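Local structure of imidazoleglycerol-phosphate dehydratase (Pyrococcus furiosus, 5DNL) at residues A[105-110]-A[146-151]; A[8-13]-A[44-49]; A[93-98]-A[157-162]; A[87-92]-A[134-139]. The protein catalyses the manganese-dependent dehydration of imidazoleglycerol phosphate to imidazoleacetol phosphate, the sixth step of histidine biosynthesis. All blocks are in the same frame, centred on the assembly; numbering follows the deposited sequence.

Contact 1 (A[105-110]-A[146-151]); sequences VNIKDA and HIVEAA. With MN (manganese (II) ion), chain D; MN (manganese (II) ion), chain E; 5DL ([(2S)-2-hydroxy-3-(1H-1,2,4-triazol-1-yl)propyl]phosphonic acid), chain F.
Glu149 OE1 binds a manganese ion at 2.1 Å from the polar side of a helix whose other side, through Ile147, packs against Val105 and Ile107 of the loop 105-110. The glutamate chain is extended, its CG anti to the backbone N (chi1 -169°), which carries the carboxylate out to the metal. The inhibitor holds this ion with triazole N1 at 2.2 Å and with its hydroxyl oxygen O13, while His145 and His29 of the same chain and His53 of a second subunit complete six ligands. One turn back on the helix, His146 NE2 binds the second manganese at 2.3 Å. Triazole N4 and a water at 2.2 Å also bind that ion, joined by His52, Glu56 and Glu121 of the second subunit. The far ring nitrogen, His146 ND1, is hydrogen-bonded to Asp86 OD1, which fixes the rotation of the imidazole. On the apolar side the two branches of Ile147 divide the work. CG2 meets Val105 CG1 at 3.9 Å, the two side chains crossing at a slant, whereas CD1 lies 4.1 Å from Ile107 CG1 and touches the carbonyl oxygen of Asn106. Ile107 CD1 reaches on more loosely to Val148 CG2. Further along the loop, Asp109 OD2 makes a salt bridge to Lys120 NZ of the second subunit. His145, His146 and Glu149 form an HHxxE motif, a hallmark of imidazoleglycerol-phosphate dehydratases, whose two-manganese active site is built between subunits.

Contact 2 (A[8-13]-A[44-49]); sequences TDIIVE and ITATYD
Ile11 and Thr45 face each other as a hydrogen-bonded antiparallel pair: Ile11 N donates to Thr45 O at 2.9 Å, almost straight at 174°, and Thr45 N returns a bond to Ile11 O. Asp9 and Thr47 repeat the pattern, with Thr47 N to Asp9 O at 3.0 Å. Within the first pair the side chains lie alongside, Thr45 OG1 resting 3.6 Å from Ile11 CB because chi1 of 63° sets the hydroxyl between the backbone N and the carbonyl carbon. At the second pair a water bridges the strands, 2.9 Å from Asp9 OD2, to which it donates, and 2.7 Å from Thr47 OG1. These are the two inner strands of a four-stranded mixed sheet, nearly exactly antiparallel at 177°, with helix 51-69 lying over the face that carries Ile10, Val12, Ile44 and Ala46. There Ile10 CG1 meets Ala46 CB at 4.0 Å, and Val12 CG2 lies beside Ile44 CG1; Ile58 of the helix touches both isoleucines and Leu54 touches Ala46. Further out, the Asp9 carboxylate is held by Thr4 OG1 and by a salt bridge from Arg2, while the hydroxyl of Thr8 is hydrogen-bonded to Asp57 of the covering helix.

Contact 3 (A[93-98]-A[157-162]); sequences VDISNR and MALRVA. With 5DL ([(2S)-2-hydroxy-3-(1H-1,2,4-triazol-1-yl)propyl]phosphonic acid), chain I.
The end of strand 87-94 runs up to the last turns of helix 144-162, with CA atoms 6.4 Å apart for Val93 and Ala158 and 7.1 Å apart for Ile95 and Ala162. This is helix-on-sheet packing in an alpha+beta fold, as in the S5 clan to which the family belongs, and the strand breaks off in an inverse gamma turn centred on Ile95. Val93 and Ile95 both direct their CB toward the helix. Val93 uses both methyls: CG1 approaches Leu159 CD2 at 3.8 Å, the two side chains crossing at about a right angle, and CG2 rests on Ala158 CB at 4.0 Å. Ile95 lays CD1 3.8 Å from Ala162 CB and also touches Leu159 CD2, making this leucine methyl a shared partner. Phe34 and Leu38 of helix 25-38 and Leu130 of helix 116-130 close round Leu159; all five touching residues are buried. Past the turn Ser96 OG accepts from Arg98 N at 3.0 Å, an ST turn just ahead of the arginine that reaches the ligand. Arg98 NE forms a salt bridge with Asp85 of a neighbouring subunit, and a bend at chi3 (-70°) turns the guanidinium to the phosphonate. The group lies edge-on to the inhibitor's phosphonate, with triazole C3 above one face toward the rim. NH1 donates to O10 at 2.8 Å, and NH2 reaches O12 at 3.1 Å with an N-H...O angle of 175°.

Contact 4 (A[87-92]-A[134-139]); sequences ALVLVS and IHIKQL
Strands 87-92 and 134-139 run antiparallel at 153° as the inner pair of a four-stranded mixed sheet, Leu90 facing Lys137 and Ser92 facing His135 as hydrogen-bonded pairs. Five backbone bonds join them; Lys137 N to Leu90 O at 2.8 Å and His135 N to Ser92 O at 2.9 Å are nearly straight. The face bearing Val89, Val91, Ile136 and Gln138 looks to helix 144-162, where Ala150 touches Val89 and Leu155 touches Val91. On it Ile136 is modelled in two conformers, so its contacts are less certain; in one, CG2 lies 3.8 Å from Val89 CG1, which is anti to its backbone N (chi1 179°), and CD1 touches both methyls of Val91. The face of Leu90, Ser92, His135 and Lys137 instead meets a neighbouring subunit. His135 NE2 is hydrogen-bonded to Asp85 O of that subunit, and Lys137 NZ to its Leu139 O and Ser140 OG, while Ser92 OG turns to Asn79 of the same chain. Near the start of strand 87-94, Leu139 N donates to Leu88 O at 2.8 Å, and the Leu139 side chain leans across to strand 87-92: Leu139 CB lies 4.1 Å from Leu88 CD2, and Leu139 CD1 lies 4.2 Å from Leu90 CB.

Contacts 1, 3 and 4 gather round one sheet and helix 144-162, which packs on it. Contacts 1 and 4, centres 10 Å apart, join through Gln138 OE1, which lies 2.8 Å from Asn106 N and probably accepts its proton. Contacts 3 and 4, centres 14 Å apart, share strand 87-94, and Ala158 touches Val91. Contact 2 belongs to the other sheet, its centre 25 Å from that of contact 1, with the side chain of Thr8 about 9 Å from a bound inhibitor and from a manganese ion. The active site unites subunits: the inhibitor on the metals of contact 1 is hydrogen-bonded to Arg98 of a third subunit, the residue that in contact 3 grips another inhibitor's phosphonate.

Contact 1 (A[105-110]-A[146-151])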
# COMPACT_ATOMS: atom_id res chain seq x y z
N VAL A 105 -23.96 -15.19 -9.93
CA VAL A 105 -24.39 -15.43 -8.55
C VAL A 105 -23.19 -15.43 -7.62
O VAL A 105 -22.02 -15.51 -8.07
CB VAL A 105 -25.19 -16.75 -8.42
CG1 VAL A 105 -26.43 -16.69 -9.29
CG2 VAL A 105 -24.37 -17.98 -8.80
N ASN A 106 -23.48 -15.33 -6.33
CA ASN A 106 -22.45 -15.24 -5.30
C ASN A 106 -22.97 -15.95 -4.08
O ASN A 106 -23.68 -15.37 -3.25
CB ASN A 106 -22.10 -13.78 -4.99
CG ASN A 106 -20.95 -13.65 -4.01
OD1 ASN A 106 -20.35 -14.63 -3.60
ND2 ASN A 106 -20.62 -12.41 -3.65
N ILE A 107 -22.70 -17.25 -4.03
CA ILE A 107 -23.17 -18.09 -2.95
C ILE A 107 -22.18 -18.05 -1.80
O ILE A 107 -21.02 -18.44 -1.98
CB ILE A 107 -23.34 -19.53 -3.43
CG1 ILE A 107 -24.43 -19.62 -4.51
CG2 ILE A 107 -23.67 -20.44 -2.26
CD1 ILE A 107 -24.58 -20.99 -5.13
N LYS A 108 -22.63 -17.57 -0.64
CA LYS A 108 -21.79 -17.49 0.56
C LYS A 108 -21.95 -18.76 1.39
O LYS A 108 -20.98 -19.32 1.84
CB LYS A 108 -22.13 -16.27 1.40
CG LYS A 108 -21.28 -16.13 2.67
CD LYS A 108 -21.54 -14.82 3.40
CE LYS A 108 -20.63 -14.67 4.61
NZ LYS A 108 -21.07 -13.55 5.49
N ASP A 109 -23.19 -19.20 1.59
CA ASP A 109 -23.48 -20.39 2.39
C ASP A 109 -23.88 -21.53 1.45
O ASP A 109 -25.02 -21.62 0.96
CB ASP A 109 -24.58 -20.12 3.42
CG ASP A 109 -24.30 -18.89 4.31
OD1 ASP A 109 -23.14 -18.58 4.62
OD2 ASP A 109 -25.30 -18.24 4.72
N ALA A 110 -22.92 -22.39 1.14
CA ALA A 110 -23.13 -23.47 0.19
C ALA A 110 -24.07 -24.53 0.76
O ALA A 110 -24.21 -24.67 1.98
CB ALA A 110 -21.79 -24.10 -0.17
N HIS A 146 -31.69 -20.69 -1.58
CA HIS A 146 -32.55 -19.52 -1.81
C HIS A 146 -32.18 -18.84 -3.14
O HIS A 146 -33.06 -18.45 -3.91
CB HIS A 146 -32.47 -18.52 -0.68
CG HIS A 146 -32.96 -19.05 0.63
ND1 HIS A 146 -32.65 -18.46 1.83
CD2 HIS A 146 -33.74 -20.12 0.92
CE1 HIS A 146 -33.23 -19.13 2.81
NE2 HIS A 146 -33.88 -20.15 2.29
N ILE A 147 -30.89 -18.72 -3.42
CA ILE A 147 -30.40 -18.10 -4.65
C ILE A 147 -30.81 -18.92 -5.87
O ILE A 147 -31.37 -18.38 -6.84
CB ILE A 147 -28.87 -17.88 -4.61
CG1 ILE A 147 -28.52 -16.82 -3.57
CG2 ILE A 147 -28.35 -17.47 -5.98
CD1 ILE A 147 -27.06 -16.82 -3.13
N VAL A 148 -30.53 -20.21 -5.84
CA VAL A 148 -30.77 -21.07 -7.01
C VAL A 148 -32.29 -21.23 -7.22
O VAL A 148 -32.78 -21.12 -8.35
CB VAL A 148 -30.05 -22.41 -6.87
CG1 VAL A 148 -30.42 -23.37 -7.99
CG2 VAL A 148 -28.55 -22.19 -6.87
N GLU A 149 -33.05 -21.47 -6.15
CA GLU A 149 -34.50 -21.60 -6.32
C GLU A 149 -35.11 -20.28 -6.80
O GLU A 149 -36.00 -20.31 -7.64
CB GLU A 149 -35.20 -22.11 -5.06
CG GLU A 149 -36.65 -22.50 -5.29
CD GLU A 149 -37.31 -23.12 -4.11
OE1 GLU A 149 -36.63 -23.51 -3.13
OE2 GLU A 149 -38.57 -23.16 -4.15
N ALA A 150 -34.67 -19.13 -6.29
CA ALA A 150 -35.16 -17.86 -6.82
C ALA A 150 -34.88 -17.73 -8.32
O ALA A 150 -35.72 -17.24 -9.07
CB ALA A 150 -34.56 -16.69 -6.05
N ALA A 151 -33.71 -18.18 -8.77
CA ALA A 151 -33.40 -18.19 -10.20
C ALA A 151 -34.38 -19.04 -11.01
O ALA A 151 -34.83 -18.62 -12.06
CB ALA A 151 -31.98 -18.65 -10.43
MN MN D . -35.10 -21.62 3.58
MN MN E . -37.00 -25.06 -1.69
N1 5DL F . -36.78 -23.53 -0.07
C3 5DL F . -37.43 -21.84 1.27
N2 5DL F . -37.70 -22.54 0.16
C8 5DL F . -41.03 -22.95 -1.69
C7 5DL F . -39.86 -23.39 -0.81
C6 5DL F . -38.85 -22.26 -0.69
C5 5DL F . -35.94 -23.39 0.96
O10 5DL F . -42.19 -21.61 0.33
P9 5DL F . -41.94 -21.48 -1.14
O11 5DL F . -43.20 -21.43 -1.97
O12 5DL F . -41.11 -20.24 -1.44
O13 5DL F . -39.21 -24.55 -1.36
N4 5DL F . -36.29 -22.39 1.79
O HOH W 1 -36.80 -20.24 3.78

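Contact 2 (A[8-13]-A[44-49])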
# COMPACT_ATOMS: atom_id res chain seq x y z
N THR A 8 -27.65 -39.61 -21.61
CA THR A 8 -28.95 -39.24 -21.01
C THR A 8 -30.12 -39.57 -21.94
O THR A 8 -29.95 -39.64 -23.15
CB THR A 8 -29.06 -37.73 -20.67
OG1 THR A 8 -28.98 -36.97 -21.88
CG2 THR A 8 -27.97 -37.29 -19.70
N ASP A 9 -31.30 -39.74 -21.34
CA ASP A 9 -32.53 -39.97 -22.10
C ASP A 9 -33.58 -39.15 -21.37
O ASP A 9 -33.86 -39.41 -20.21
CB ASP A 9 -32.89 -41.45 -22.09
CG ASP A 9 -34.03 -41.78 -23.01
OD1 ASP A 9 -34.42 -40.96 -23.86
OD2 ASP A 9 -34.54 -42.91 -22.86
N ILE A 10 -34.07 -38.11 -22.04
CA ILE A 10 -34.94 -37.14 -21.42
C ILE A 10 -36.21 -36.94 -22.23
O ILE A 10 -36.15 -36.80 -23.45
CB ILE A 10 -34.19 -35.80 -21.30
CG1 ILE A 10 -32.98 -35.97 -20.37
CG2 ILE A 10 -35.13 -34.72 -20.76
CD1 ILE A 10 -32.02 -34.83 -20.40
N ILE A 11 -37.34 -36.91 -21.52
CA ILE A 11 -38.62 -36.55 -22.11
C ILE A 11 -39.17 -35.33 -21.37
O ILE A 11 -39.25 -35.34 -20.14
CB ILE A 11 -39.63 -37.71 -22.01
CG1 ILE A 11 -39.17 -38.88 -22.90
CG2 ILE A 11 -41.03 -37.24 -22.42
CD1 ILE A 11 -39.83 -40.21 -22.58
N VAL A 12 -39.51 -34.29 -22.12
CA VAL A 12 -40.21 -33.12 -21.59
C VAL A 12 -41.47 -32.90 -22.41
O VAL A 12 -41.38 -32.63 -23.61
CB VAL A 12 -39.34 -31.84 -21.66
CG1 VAL A 12 -40.16 -30.61 -21.27
CG2 VAL A 12 -38.09 -31.99 -20.80
N GLU A 13 -42.62 -32.98 -21.74
CA GLU A 13 -43.94 -32.78 -22.39
C GLU A 13 -44.68 -31.65 -21.70
O GLU A 13 -45.15 -31.81 -20.58
CB GLU A 13 -44.76 -34.07 -22.34
CG GLU A 13 -44.18 -35.18 -23.19
CD GLU A 13 -45.02 -36.44 -23.13
OE1 GLU A 13 -45.07 -37.08 -22.06
OE2 GLU A 13 -45.63 -36.80 -24.16
N ILE A 44 -41.92 -34.58 -16.97
CA ILE A 44 -40.49 -34.68 -17.24
C ILE A 44 -39.99 -35.97 -16.64
O ILE A 44 -40.19 -36.23 -15.45
CB ILE A 44 -39.71 -33.47 -16.67
CG1 ILE A 44 -40.21 -32.15 -17.27
CG2 ILE A 44 -38.21 -33.64 -16.93
CD1 ILE A 44 -39.55 -30.91 -16.71
N THR A 45 -39.32 -36.79 -17.45
CA THR A 45 -38.68 -38.00 -16.99
C THR A 45 -37.27 -38.04 -17.56
O THR A 45 -37.05 -37.59 -18.67
CB THR A 45 -39.46 -39.28 -17.40
OG1 THR A 45 -39.50 -39.39 -18.82
CG2 THR A 45 -40.87 -39.21 -16.87
N ALA A 46 -36.33 -38.55 -16.78
CA ALA A 46 -34.95 -38.68 -17.25
C ALA A 46 -34.23 -39.87 -16.66
O ALA A 46 -34.48 -40.27 -15.52
CB ALA A 46 -34.18 -37.42 -16.88
N THR A 47 -33.29 -40.40 -17.44
CA THR A 47 -32.22 -41.22 -16.93
C THR A 47 -30.91 -40.55 -17.33
O THR A 47 -30.85 -39.84 -18.34
CB THR A 47 -32.29 -42.67 -17.46
OG1 THR A 47 -32.26 -42.68 -18.88
CG2 THR A 47 -33.59 -43.34 -16.99
N TYR A 48 -29.88 -40.76 -16.53
CA TYR A 48 -28.61 -40.10 -16.74
C TYR A 48 -27.47 -40.87 -16.10
O TYR A 48 -27.68 -41.66 -15.18
CB TYR A 48 -28.66 -38.68 -16.14
CG TYR A 48 -28.72 -38.64 -14.63
CD1 TYR A 48 -29.93 -38.72 -13.95
CD2 TYR A 48 -27.56 -38.46 -13.88
CE1 TYR A 48 -29.97 -38.67 -12.56
CE2 TYR A 48 -27.59 -38.43 -12.50
CZ TYR A 48 -28.81 -38.52 -11.85
OH TYR A 48 -28.85 -38.45 -10.48
N ASP A 49 -26.26 -40.54 -16.54
CA ASP A 49 -25.04 -41.09 -15.95
C ASP A 49 -24.46 -40.15 -14.89
O ASP A 49 -24.28 -40.53 -13.74
CB ASP A 49 -24.01 -41.49 -17.03
CG ASP A 49 -23.74 -40.38 -18.09
OD1 ASP A 49 -24.25 -39.24 -17.98
OD2 ASP A 49 -23.01 -40.66 -19.07
O HOH W 2 -34.17 -44.10 -20.20

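Contact 3 (A[93-98]-A[157-162])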
# COMPACT_ATOMS: atom_id res chain seq x y z
N VAL A 93 -35.00 -12.48 -19.89
CA VAL A 93 -35.01 -13.37 -21.04
C VAL A 93 -35.38 -12.59 -22.29
O VAL A 93 -36.29 -11.77 -22.27
CB VAL A 93 -36.01 -14.53 -20.83
CG1 VAL A 93 -36.18 -15.37 -22.10
CG2 VAL A 93 -35.59 -15.41 -19.66
N ASP A 94 -34.66 -12.87 -23.38
CA ASP A 94 -35.02 -12.40 -24.72
C ASP A 94 -34.97 -13.63 -25.62
O ASP A 94 -33.88 -14.18 -25.86
CB ASP A 94 -34.06 -11.29 -25.15
CG ASP A 94 -34.15 -10.94 -26.60
OD1 ASP A 94 -35.02 -11.50 -27.30
OD2 ASP A 94 -33.34 -10.09 -27.06
N ILE A 95 -36.12 -14.07 -26.15
CA ILE A 95 -36.17 -15.18 -27.08
C ILE A 95 -35.75 -14.64 -28.45
O ILE A 95 -36.55 -14.37 -29.35
CB ILE A 95 -37.55 -15.89 -27.08
CG1 ILE A 95 -37.95 -16.27 -25.65
CG2 ILE A 95 -37.51 -17.12 -27.96
CD1 ILE A 95 -39.31 -16.94 -25.52
N SER A 96 -34.44 -14.46 -28.56
CA SER A 96 -33.79 -13.67 -29.60
C SER A 96 -33.28 -14.46 -30.80
O SER A 96 -32.86 -13.85 -31.78
CB SER A 96 -32.54 -13.05 -28.97
OG SER A 96 -31.73 -14.10 -28.43
N ASN A 97 -33.27 -15.80 -30.70
CA ASN A 97 -32.55 -16.65 -31.62
C ASN A 97 -31.02 -16.40 -31.62
O ASN A 97 -30.32 -16.70 -32.59
CB ASN A 97 -33.13 -16.54 -33.04
CG ASN A 97 -32.81 -17.74 -33.89
OD1 ASN A 97 -32.65 -18.86 -33.40
ND2 ASN A 97 -32.66 -17.51 -35.19
N ARG A 98 -30.51 -15.88 -30.51
CA ARG A 98 -29.08 -15.63 -30.33
C ARG A 98 -28.65 -16.29 -29.02
O ARG A 98 -28.65 -15.64 -27.97
CB ARG A 98 -28.76 -14.13 -30.29
CG ARG A 98 -28.97 -13.40 -31.60
CD ARG A 98 -28.43 -11.98 -31.54
NE ARG A 98 -29.19 -11.10 -30.67
CZ ARG A 98 -30.11 -10.20 -31.07
NH1 ARG A 98 -30.39 -10.01 -32.36
NH2 ARG A 98 -30.72 -9.46 -30.17
N MET A 157 -41.27 -17.37 -14.23
CA MET A 157 -42.03 -16.12 -14.36
C MET A 157 -41.67 -15.35 -15.63
O MET A 157 -42.52 -14.83 -16.30
CB MET A 157 -41.80 -15.20 -13.16
CG MET A 157 -42.35 -15.69 -11.85
SD MET A 157 -44.14 -15.50 -11.74
CE MET A 157 -44.35 -14.22 -12.95
N ALA A 158 -40.38 -15.26 -15.93
CA ALA A 158 -39.93 -14.51 -17.09
C ALA A 158 -40.40 -15.14 -18.38
O ALA A 158 -40.86 -14.44 -19.30
CB ALA A 158 -38.41 -14.35 -17.09
N LEU A 159 -40.30 -16.46 -18.46
CA LEU A 159 -40.74 -17.18 -19.64
C LEU A 159 -42.26 -17.22 -19.75
O LEU A 159 -42.78 -17.25 -20.87
CB LEU A 159 -40.13 -18.58 -19.73
CG LEU A 159 -38.66 -18.59 -20.19
CD1 LEU A 159 -37.96 -19.85 -19.78
CD2 LEU A 159 -38.56 -18.36 -21.70
N ARG A 160 -42.98 -17.15 -18.63
CA ARG A 160 -44.45 -17.00 -18.72
C ARG A 160 -44.79 -15.78 -19.59
O ARG A 160 -45.69 -15.85 -20.44
CB ARG A 160 -45.06 -16.83 -17.32
CG ARG A 160 -46.60 -16.73 -17.31
CD ARG A 160 -47.14 -16.17 -16.01
NE ARG A 160 -46.73 -16.89 -14.82
CZ ARG A 160 -47.00 -16.50 -13.56
NH1 ARG A 160 -47.71 -15.40 -13.33
NH2 ARG A 160 -46.56 -17.22 -12.52
N VAL A 161 -44.07 -14.69 -19.40
CA VAL A 161 -44.31 -13.44 -20.13
C VAL A 161 -43.80 -13.57 -21.57
O VAL A 161 -44.49 -13.21 -22.54
CB VAL A 161 -43.62 -12.26 -19.44
CG1 VAL A 161 -43.76 -10.97 -20.23
CG2 VAL A 161 -44.14 -12.07 -18.03
N ALA A 162 -42.58 -14.05 -21.73
CA ALA A 162 -41.92 -14.07 -23.04
C ALA A 162 -42.54 -15.02 -24.06
O ALA A 162 -42.40 -14.78 -25.27
CB ALA A 162 -40.43 -14.41 -22.88
N1 5DL I . -28.04 -4.87 -33.04
C3 5DL I . -28.03 -7.00 -32.26
N2 5DL I . -28.77 -5.94 -32.58
C8 5DL I . -32.50 -5.78 -33.42
C7 5DL I . -30.99 -5.76 -33.73
C6 5DL I . -30.22 -5.90 -32.45
C5 5DL I . -26.78 -5.35 -32.98
O10 5DL I . -32.51 -8.47 -33.42
P9 5DL I . -33.12 -7.32 -32.69
O11 5DL I . -34.64 -7.29 -32.84
O12 5DL I . -32.74 -7.31 -31.21
O13 5DL I . -30.64 -4.53 -34.38
N4 5DL I . -26.77 -6.62 -32.51

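Contact 4 (A[87-92]-A[134-139])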
# COMPACT_ATOMS: atom_id res chain seq x y z
N ALA A 87 -32.19 -13.93 -0.49
CA ALA A 87 -31.88 -13.89 -1.93
C ALA A 87 -32.78 -12.90 -2.66
O ALA A 87 -33.97 -12.77 -2.34
CB ALA A 87 -32.01 -15.27 -2.57
N LEU A 88 -32.21 -12.24 -3.65
CA LEU A 88 -32.98 -11.39 -4.56
C LEU A 88 -32.33 -11.52 -5.92
O LEU A 88 -31.17 -11.16 -6.07
CB LEU A 88 -32.96 -9.93 -4.08
CG LEU A 88 -33.84 -8.97 -4.89
CD1 LEU A 88 -35.30 -9.34 -4.71
CD2 LEU A 88 -33.57 -7.54 -4.44
N VAL A 89 -33.04 -12.10 -6.89
CA VAL A 89 -32.42 -12.50 -8.15
C VAL A 89 -33.22 -11.93 -9.31
O VAL A 89 -34.43 -12.13 -9.38
CB VAL A 89 -32.33 -14.02 -8.25
CG1 VAL A 89 -31.71 -14.44 -9.59
CG2 VAL A 89 -31.54 -14.62 -7.10
N LEU A 90 -32.51 -11.24 -10.20
CA LEU A 90 -33.09 -10.74 -11.44
C LEU A 90 -32.87 -11.77 -12.55
O LEU A 90 -31.76 -12.28 -12.73
CB LEU A 90 -32.44 -9.40 -11.82
CG LEU A 90 -32.70 -8.89 -13.24
CD1 LEU A 90 -34.16 -8.59 -13.53
CD2 LEU A 90 -31.85 -7.65 -13.47
N VAL A 91 -33.95 -12.09 -13.27
CA VAL A 91 -33.90 -12.99 -14.41
C VAL A 91 -34.46 -12.23 -15.60
O VAL A 91 -35.56 -11.67 -15.53
CB VAL A 91 -34.70 -14.28 -14.19
CG1 VAL A 91 -34.66 -15.15 -15.45
CG2 VAL A 91 -34.14 -15.01 -13.00
N SER A 92 -33.69 -12.17 -16.68
CA SER A 92 -34.12 -11.45 -17.88
C SER A 92 -33.93 -12.33 -19.09
O SER A 92 -32.83 -12.87 -19.30
CB SER A 92 -33.31 -10.15 -18.02
OG SER A 92 -33.71 -9.39 -19.17
N ILE A 134 -30.30 -15.24 -22.01
CA ILE A 134 -30.74 -15.38 -20.61
C ILE A 134 -29.71 -14.79 -19.66
O ILE A 134 -28.56 -15.22 -19.67
CB ILE A 134 -30.97 -16.85 -20.25
CG1 ILE A 134 -31.98 -17.49 -21.21
CG2 ILE A 134 -31.46 -16.96 -18.81
CD1 ILE A 134 -32.29 -18.95 -20.95
N HIS A 135 -30.15 -13.83 -18.85
CA HIS A 135 -29.35 -13.26 -17.78
C HIS A 135 -29.94 -13.70 -16.44
O HIS A 135 -31.15 -13.56 -16.22
CB HIS A 135 -29.38 -11.75 -17.81
CG HIS A 135 -28.56 -11.15 -18.91
ND1 HIS A 135 -27.30 -10.67 -18.69
CD2 HIS A 135 -28.84 -10.94 -20.21
CE1 HIS A 135 -26.81 -10.20 -19.83
NE2 HIS A 135 -27.73 -10.34 -20.76
N ILE A 136 -29.07 -14.16 -15.55
CA ILE A 136 -29.40 -14.44 -14.14
C ILE A 136 -28.45 -13.54 -13.36
O ILE A 136 -27.24 -13.77 -13.42
CB ILE A 136 -29.16 -15.91 -13.72
CG1 ILE A 136 -29.84 -16.92 -14.65
CG2 ILE A 136 -29.65 -16.13 -12.29
CD1 ILE A 136 -31.34 -16.82 -14.72
N LYS A 137 -28.98 -12.55 -12.64
CA LYS A 137 -28.14 -11.58 -11.93
C LYS A 137 -28.59 -11.51 -10.50
O LYS A 137 -29.66 -10.96 -10.19
CB LYS A 137 -28.18 -10.20 -12.59
CG LYS A 137 -27.16 -9.24 -11.96
CD LYS A 137 -27.11 -7.91 -12.67
CE LYS A 137 -25.87 -7.13 -12.28
NZ LYS A 137 -24.68 -7.58 -13.08
N GLN A 138 -27.78 -12.06 -9.62
CA GLN A 138 -28.03 -11.93 -8.20
C GLN A 138 -27.86 -10.48 -7.75
O GLN A 138 -26.81 -9.88 -7.99
CB GLN A 138 -27.11 -12.85 -7.42
CG GLN A 138 -27.28 -12.79 -5.91
CD GLN A 138 -26.42 -13.81 -5.23
OE1 GLN A 138 -26.16 -14.88 -5.76
NE2 GLN A 138 -25.93 -13.46 -4.04
N LEU A 139 -28.89 -9.92 -7.11
CA LEU A 139 -28.83 -8.57 -6.54
C LEU A 139 -28.49 -8.58 -5.05
O LEU A 139 -27.83 -7.65 -4.58
CB LEU A 139 -30.17 -7.87 -6.74
CG LEU A 139 -30.65 -7.83 -8.19
CD1 LEU A 139 -31.99 -7.16 -8.30
CD2 LEU A 139 -29.62 -7.16 -9.10